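Local structure of protein virB8 (Agrobacterium tumefaciens, 2CC3) at residues F40-V45 with L130-Y135; Q86-R92 with S104-V110. The protein is an inner-membrane component of a type IV secretion system, seen here as its periplasmic domain, and is thought to take part in directing T-DNA transfer to plant cells. One frame throughout, in Å; residues are numbered along the deposited sequence.

Contact 1: residues F40-V45 with L130-Y135; sequences FSAPMV and LVVTSY
Val132 reaches across to the 40-45 segment with both of its backbone polar groups: its N-H goes to Phe40 O (N to O 2.7 Å) and its carbonyl takes the N-H of Ala42 (N to O 2.9 Å). Together they frame a single bridge in which Ser41 lies opposite Val132. The first bond runs nearly straight out from the Phe40 carbonyl, whereas the Ala42 N-H comes in well above the plane of the Val132 carbonyl.

Around this bridge the fit is one of methyls set against backbone. CG1 of Val131 stands anti to its own N (chi1 -170°), which turns it into the angle beside Phe40 O and 3.4 Å from Ala42 N. The small CB of Ala42 fills the shallow hollow over the Val132 carbonyl and Thr133 CA; a short side chain suits so close an approach. Val45, on the first turn of helix 43-53, is the bump at this end. Its CG2 presses on the corner where the chain bends, 3.4 Å from Thr133 O, while CG1 sits over the gap between Val132 CG1 and Tyr135 CB, 4.1 Å from each. A beta-branched residue can touch both walls at once. At the other end Phe40 brings CD2 to 3.6 Å from Leu130 O.

The corner is a classic beta bulge, Thr133 and Ser134 both facing Arg111 of strand 102-114. Helix 6-23 packs against the contact: Tyr18 OH bonds to Ser41 OG, Tyr135 OH reaches Glu23, and Tyr18 meets the Tyr135 ring edge-to-face. Ser41 OG also bonds to Val37 O of helix 30-39.

Contact 2: residues Q86-R92 with S104-V110; sequences QQIRYKR and STWTATV
This is the central strand pair of the antiparallel sheet, the beta hairpin of strands 85-96 and 102-114, in register from Gln86 opposite Val110 to Arg92 opposite Ser104. Gln86, Ile88, Tyr90 and Arg92 each exchange two backbone hydrogen bonds with Val110, Ala108, Trp106 and Ser104, so eight bonds tie the segments together.

On the face of these residues, Tyr90 takes chi1 60°, which swings its ring across the neighbouring strand beneath Trp106. Trp106 CB sits over the ring in a CH-pi contact, 3.6 Å from its centroid, and the indole is nearly parallel to the phenol but slid aside, with little overlap. Ala108, whose N lies at the edge of the Tyr90 ring, is small enough to let the ring in, CB being 4.0 Å from Tyr90 CE2. Beyond, Trp106 CZ2 rests over one face of the Arg92 guanidinium, the planes 57° apart, while Trp106 NE1 donates to Ser104 OG (3.1 Å).

The other face is polar and threonine-rich, as suits a partly exposed surface. Thr105 CG2 lies 3.3 Å from Arg89 CZ, over the centre of the guanidinium, and Arg89 NE makes a weak bond to Thr107 OG1. Alongside, Gln87 NE2 donates to Thr109 OG1 (3.1 Å).

Strands 69-82 and 130-139 flank the pair; Lys91 forms a salt bridge to Glu74 of the former, and Arg89 one to Asp140, just past the latter. Helix 6-23 packs on the Ile88 face through Leu15, Val19 and Glu23, and Tyr90 OH bonds to Thr137.

Contacts 1 and 2 lie about 17 Å apart, centre to centre, and meet in one antiparallel sheet where strand 130-139 pairs with strand 102-114. They touch there through Val110, whose CG2 is 3.6 Å from Tyr135 CD1 and whose CG1 is 3.7 Å from Val132 CG1. Along the chain the hairpin is nested inside the long loop that contact 1 closes: 40-45 comes first, then 86-92 and 104-110, and 130-135 last. Contact 2 thus builds the middle of the sheet, while contact 1 ties its edge strand to the helical part, with helix 6-23 against both, consistent with the NTF2-like fold of the VirB8 periplasmic domain.

Contact 1: residues F40-V45 with L130-Y135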
loop_
_atom_site.group_PDB
_atom_site.type_symbol
_atom_site.label_atom_id
_atom_site.label_comp_id
_atom_site.label_asym_id
_atom_site.label_seq_id
_atom_site.Cartn_x
_atom_site.Cartn_y
_atom_site.Cartn_z
ATOM N N PHE A 40 -10.264 7.996 1.499
ATOM C CA PHE A 40 -11.152 6.849 1.414
ATOM C C PHE A 40 -12.445 6.987 2.274
ATOM O O PHE A 40 -13.356 6.175 2.148
ATOM C CB PHE A 40 -10.394 5.622 1.967
ATOM C CG PHE A 40 -9.766 4.708 0.915
ATOM C CD1 PHE A 40 -8.407 4.819 0.582
ATOM C CD2 PHE A 40 -10.501 3.680 0.329
ATOM C CE1 PHE A 40 -7.799 3.950 -0.371
ATOM C CE2 PHE A 40 -9.908 2.807 -0.621
ATOM C CZ PHE A 40 -8.557 2.946 -0.963
ATOM N N SER A 41 -12.498 7.979 3.170
ATOM C CA SER A 41 -13.554 8.055 4.189
ATOM C C SER A 41 -14.539 9.188 3.949
ATOM O O SER A 41 -14.132 10.297 3.637
ATOM C CB SER A 41 -12.901 8.262 5.541
ATOM O OG SER A 41 -11.974 7.221 5.798
ATOM N N ALA A 42 -15.831 8.914 4.133
ATOM C CA ALA A 42 -16.861 9.942 4.098
ATOM C C ALA A 42 -16.662 10.845 5.330
ATOM O O ALA A 42 -15.980 10.441 6.263
ATOM C CB ALA A 42 -18.259 9.310 4.047
ATOM N N PRO A 43 -17.131 12.112 5.269
ATOM C CA PRO A 43 -16.886 13.184 6.257
ATOM C C PRO A 43 -16.769 12.832 7.754
ATOM O O PRO A 43 -15.801 13.232 8.388
ATOM C CB PRO A 43 -18.038 14.159 5.975
ATOM C CG PRO A 43 -18.121 14.138 4.513
ATOM C CD PRO A 43 -17.870 12.655 4.105
ATOM N N MET A 44 -17.700 12.098 8.320
ATOM C CA MET A 44 -17.627 11.784 9.759
ATOM C C MET A 44 -16.545 10.757 10.103
ATOM O O MET A 44 -15.807 10.888 11.090
ATOM C CB MET A 44 -18.958 11.245 10.218
ATOM C CG MET A 44 -20.104 11.940 9.572
ATOM S SD MET A 44 -21.275 12.177 10.879
ATOM C CE MET A 44 -20.329 13.245 11.926
ATOM N N VAL A 45 -16.465 9.728 9.274
ATOM C CA VAL A 45 -15.397 8.738 9.358
ATOM C C VAL A 45 -14.053 9.461 9.256
ATOM O O VAL A 45 -13.187 9.284 10.100
ATOM C CB VAL A 45 -15.624 7.641 8.277
ATOM C CG1 VAL A 45 -14.491 6.595 8.267
ATOM C CG2 VAL A 45 -16.904 6.980 8.548
ATOM N N LEU A 130 -14.380 3.076 -3.803
ATOM C CA LEU A 130 -14.870 2.762 -2.474
ATOM C C LEU A 130 -14.663 3.916 -1.501
ATOM O O LEU A 130 -13.573 4.467 -1.394
ATOM C CB LEU A 130 -14.170 1.508 -1.920
ATOM C CG LEU A 130 -14.445 0.145 -2.566
ATOM C CD1 LEU A 130 -14.111 -0.969 -1.578
ATOM C CD2 LEU A 130 -15.918 0.026 -3.052
ATOM N N VAL A 131 -15.716 4.272 -0.786
ATOM C CA VAL A 131 -15.603 5.235 0.304
ATOM C C VAL A 131 -16.189 4.573 1.519
ATOM O O VAL A 131 -17.234 3.944 1.422
ATOM C CB VAL A 131 -16.393 6.515 -0.008
ATOM C CG1 VAL A 131 -16.091 7.637 1.008
ATOM C CG2 VAL A 131 -16.094 6.942 -1.421
ATOM N N VAL A 132 -15.504 4.702 2.653
ATOM C CA VAL A 132 -16.023 4.198 3.940
ATOM C C VAL A 132 -16.911 5.212 4.660
ATOM O O VAL A 132 -16.446 6.262 5.104
ATOM C CB VAL A 132 -14.893 3.740 4.886
ATOM C CG1 VAL A 132 -15.482 3.139 6.200
ATOM C CG2 VAL A 132 -13.980 2.738 4.147
ATOM N N THR A 133 -18.176 4.832 4.810
ATOM C CA THR A 133 -19.259 5.667 5.380
ATOM C C THR A 133 -19.565 5.429 6.873
ATOM O O THR A 133 -20.125 6.318 7.562
ATOM C CB THR A 133 -20.562 5.445 4.591
ATOM O OG1 THR A 133 -20.874 4.041 4.538
ATOM C CG2 THR A 133 -20.395 5.973 3.202
ATOM N N SER A 134 -19.217 4.232 7.356
ATOM C CA SER A 134 -19.141 3.933 8.778
ATOM C C SER A 134 -17.999 2.954 9.123
ATOM O O SER A 134 -17.684 2.031 8.354
ATOM C CB SER A 134 -20.486 3.423 9.302
ATOM O OG SER A 134 -20.367 3.119 10.678
ATOM N N TYR A 135 -17.380 3.180 10.277
ATOM C CA TYR A 135 -16.234 2.408 10.723
ATOM C C TYR A 135 -16.106 2.375 12.235
ATOM O O TYR A 135 -15.919 3.407 12.865
ATOM C CB TYR A 135 -14.945 3.017 10.230
ATOM C CG TYR A 135 -13.727 2.162 10.546
ATOM C CD1 TYR A 135 -13.356 1.120 9.689
ATOM C CD2 TYR A 135 -12.939 2.403 11.692
ATOM C CE1 TYR A 135 -12.218 0.349 9.946
ATOM C CE2 TYR A 135 -11.838 1.638 11.955
ATOM C CZ TYR A 135 -11.462 0.614 11.059
ATOM O OH TYR A 135 -10.345 -0.192 11.284
#

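Contact 2: residues Q86-R92 with S104-V110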
loop_
_atom_site.group_PDB
_atom_site.type_symbol
_atom_site.label_atom_id
_atom_site.label_comp_id
_atom_site.label_asym_id
_atom_site.label_seq_id
_atom_site.Cartn_x
_atom_site.Cartn_y
_atom_site.Cartn_z
ATOM N N GLN A 86 -18.912 -5.091 5.781
ATOM C CA GLN A 86 -17.996 -6.179 5.861
ATOM C C GLN A 86 -17.416 -6.123 7.271
ATOM O O GLN A 86 -17.206 -5.016 7.817
ATOM C CB GLN A 86 -16.902 -6.075 4.781
ATOM C CG GLN A 86 -16.276 -7.433 4.416
ATOM C CD GLN A 86 -15.285 -7.381 3.222
ATOM O OE1 GLN A 86 -14.140 -6.920 3.366
ATOM N NE2 GLN A 86 -15.717 -7.901 2.059
ATOM N N GLN A 87 -17.226 -7.299 7.877
ATOM C CA GLN A 87 -16.454 -7.374 9.096
ATOM C C GLN A 87 -15.118 -8.006 8.783
ATOM O O GLN A 87 -15.039 -8.976 8.021
ATOM C CB GLN A 87 -17.200 -8.150 10.198
ATOM C CG GLN A 87 -18.310 -7.338 10.812
ATOM C CD GLN A 87 -18.996 -8.015 11.973
ATOM O OE1 GLN A 87 -19.754 -8.972 11.799
ATOM N NE2 GLN A 87 -18.760 -7.504 13.165
ATOM N N ILE A 88 -14.073 -7.442 9.380
ATOM C CA ILE A 88 -12.696 -7.876 9.155
ATOM C C ILE A 88 -11.997 -8.166 10.461
ATOM O O ILE A 88 -11.768 -7.243 11.260
ATOM C CB ILE A 88 -11.888 -6.798 8.389
ATOM C CG1 ILE A 88 -12.518 -6.537 7.026
ATOM C CG2 ILE A 88 -10.427 -7.226 8.253
ATOM C CD1 ILE A 88 -11.883 -5.426 6.271
ATOM N N ARG A 89 -11.637 -9.435 10.662
ATOM C CA ARG A 89 -10.901 -9.860 11.832
ATOM C C ARG A 89 -9.409 -9.744 11.531
ATOM O O ARG A 89 -8.978 -10.163 10.463
ATOM C CB ARG A 89 -11.245 -11.308 12.176
ATOM C CG ARG A 89 -10.937 -11.698 13.610
ATOM C CD ARG A 89 -12.200 -11.860 14.467
ATOM N NE ARG A 89 -11.916 -11.714 15.905
ATOM C CZ ARG A 89 -11.333 -12.632 16.668
ATOM N NH1 ARG A 89 -10.916 -13.788 16.179
ATOM N NH2 ARG A 89 -11.130 -12.382 17.940
ATOM N N TYR A 90 -8.631 -9.172 12.459
ATOM C CA TYR A 90 -7.210 -8.991 12.245
ATOM C C TYR A 90 -6.508 -9.058 13.561
ATOM O O TYR A 90 -7.098 -8.769 14.580
ATOM C CB TYR A 90 -6.885 -7.646 11.521
ATOM C CG TYR A 90 -7.329 -6.396 12.248
ATOM C CD1 TYR A 90 -6.455 -5.682 13.037
ATOM C CD2 TYR A 90 -8.643 -5.941 12.141
ATOM C CE1 TYR A 90 -6.867 -4.560 13.722
ATOM C CE2 TYR A 90 -9.062 -4.828 12.803
ATOM C CZ TYR A 90 -8.177 -4.137 13.608
ATOM O OH TYR A 90 -8.611 -3.003 14.273
ATOM N N LYS A 91 -5.247 -9.458 13.518
ATOM C CA LYS A 91 -4.356 -9.457 14.658
ATOM C C LYS A 91 -3.507 -8.220 14.622
ATOM O O LYS A 91 -2.967 -7.856 13.561
ATOM C CB LYS A 91 -3.449 -10.688 14.590
ATOM C CG LYS A 91 -2.403 -10.778 15.703
ATOM C CD LYS A 91 -1.801 -12.182 15.711
ATOM C CE LYS A 91 -0.488 -12.269 16.508
ATOM N NZ LYS A 91 0.735 -12.421 15.651
ATOM N N ARG A 92 -3.355 -7.592 15.790
ATOM C CA ARG A 92 -2.612 -6.348 15.911
ATOM C C ARG A 92 -1.444 -6.513 16.883
ATOM O O ARG A 92 -1.630 -6.918 18.021
ATOM C CB ARG A 92 -3.543 -5.237 16.371
ATOM C CG ARG A 92 -3.185 -3.841 15.880
ATOM C CD ARG A 92 -2.721 -3.015 17.037
ATOM N NE ARG A 92 -3.452 -1.765 17.150
ATOM C CZ ARG A 92 -3.830 -1.205 18.301
ATOM N NH1 ARG A 92 -3.583 -1.799 19.472
ATOM N NH2 ARG A 92 -4.482 -0.048 18.278
ATOM N N SER A 104 -2.868 -8.708 19.985
ATOM C CA SER A 104 -4.299 -8.764 20.302
ATOM C C SER A 104 -5.090 -8.868 19.000
ATOM O O SER A 104 -4.607 -8.423 17.958
ATOM C CB SER A 104 -4.734 -7.517 21.057
ATOM O OG SER A 104 -4.389 -6.358 20.309
ATOM N N THR A 105 -6.304 -9.429 19.075
ATOM C CA THR A 105 -7.179 -9.632 17.909
ATOM C C THR A 105 -8.420 -8.726 17.954
ATOM O O THR A 105 -8.939 -8.428 19.011
ATOM C CB THR A 105 -7.542 -11.134 17.732
ATOM O OG1 THR A 105 -6.333 -11.912 17.673
ATOM C CG2 THR A 105 -8.298 -11.367 16.444
ATOM N N TRP A 106 -8.886 -8.303 16.776
ATOM C CA TRP A 106 -9.878 -7.236 16.622
ATOM C C TRP A 106 -10.872 -7.594 15.529
ATOM O O TRP A 106 -10.592 -8.401 14.663
ATOM C CB TRP A 106 -9.187 -5.905 16.221
ATOM C CG TRP A 106 -8.214 -5.239 17.226
ATOM C CD1 TRP A 106 -6.972 -5.669 17.580
ATOM C CD2 TRP A 106 -8.406 -3.988 17.907
ATOM N NE1 TRP A 106 -6.383 -4.784 18.463
ATOM C CE2 TRP A 106 -7.247 -3.747 18.685
ATOM C CE3 TRP A 106 -9.470 -3.063 17.967
ATOM C CZ2 TRP A 106 -7.107 -2.614 19.505
ATOM C CZ3 TRP A 106 -9.332 -1.917 18.777
ATOM C CH2 TRP A 106 -8.151 -1.697 19.523
ATOM N N THR A 107 -12.045 -6.978 15.554
ATOM C CA THR A 107 -12.970 -7.114 14.453
ATOM C C THR A 107 -13.291 -5.681 13.992
ATOM O O THR A 107 -13.851 -4.902 14.771
ATOM C CB THR A 107 -14.263 -7.832 14.885
ATOM O OG1 THR A 107 -13.942 -9.093 15.486
ATOM C CG2 THR A 107 -15.203 -8.061 13.703
ATOM N N ALA A 108 -12.928 -5.310 12.764
ATOM C CA ALA A 108 -13.426 -4.033 12.242
ATOM C C ALA A 108 -14.772 -4.264 11.573
ATOM O O ALA A 108 -14.955 -5.263 10.858
ATOM C CB ALA A 108 -12.392 -3.348 11.249
ATOM N N THR A 109 -15.728 -3.369 11.829
ATOM C CA THR A 109 -16.989 -3.359 11.082
ATOM C C THR A 109 -16.979 -2.191 10.095
ATOM O O THR A 109 -16.864 -1.034 10.503
ATOM C CB THR A 109 -18.252 -3.356 12.028
ATOM O OG1 THR A 109 -18.150 -4.457 12.940
ATOM C CG2 THR A 109 -19.530 -3.526 11.223
ATOM N N VAL A 110 -17.086 -2.502 8.798
ATOM C CA VAL A 110 -16.864 -1.487 7.745
ATOM C C VAL A 110 -18.039 -1.422 6.783
ATOM O O VAL A 110 -18.305 -2.379 6.061
ATOM C CB VAL A 110 -15.546 -1.714 6.944
ATOM C CG1 VAL A 110 -15.302 -0.567 5.936
ATOM C CG2 VAL A 110 -14.334 -1.842 7.891
HETATM O O HOH W 1 -1.648 -4.798 20.003
#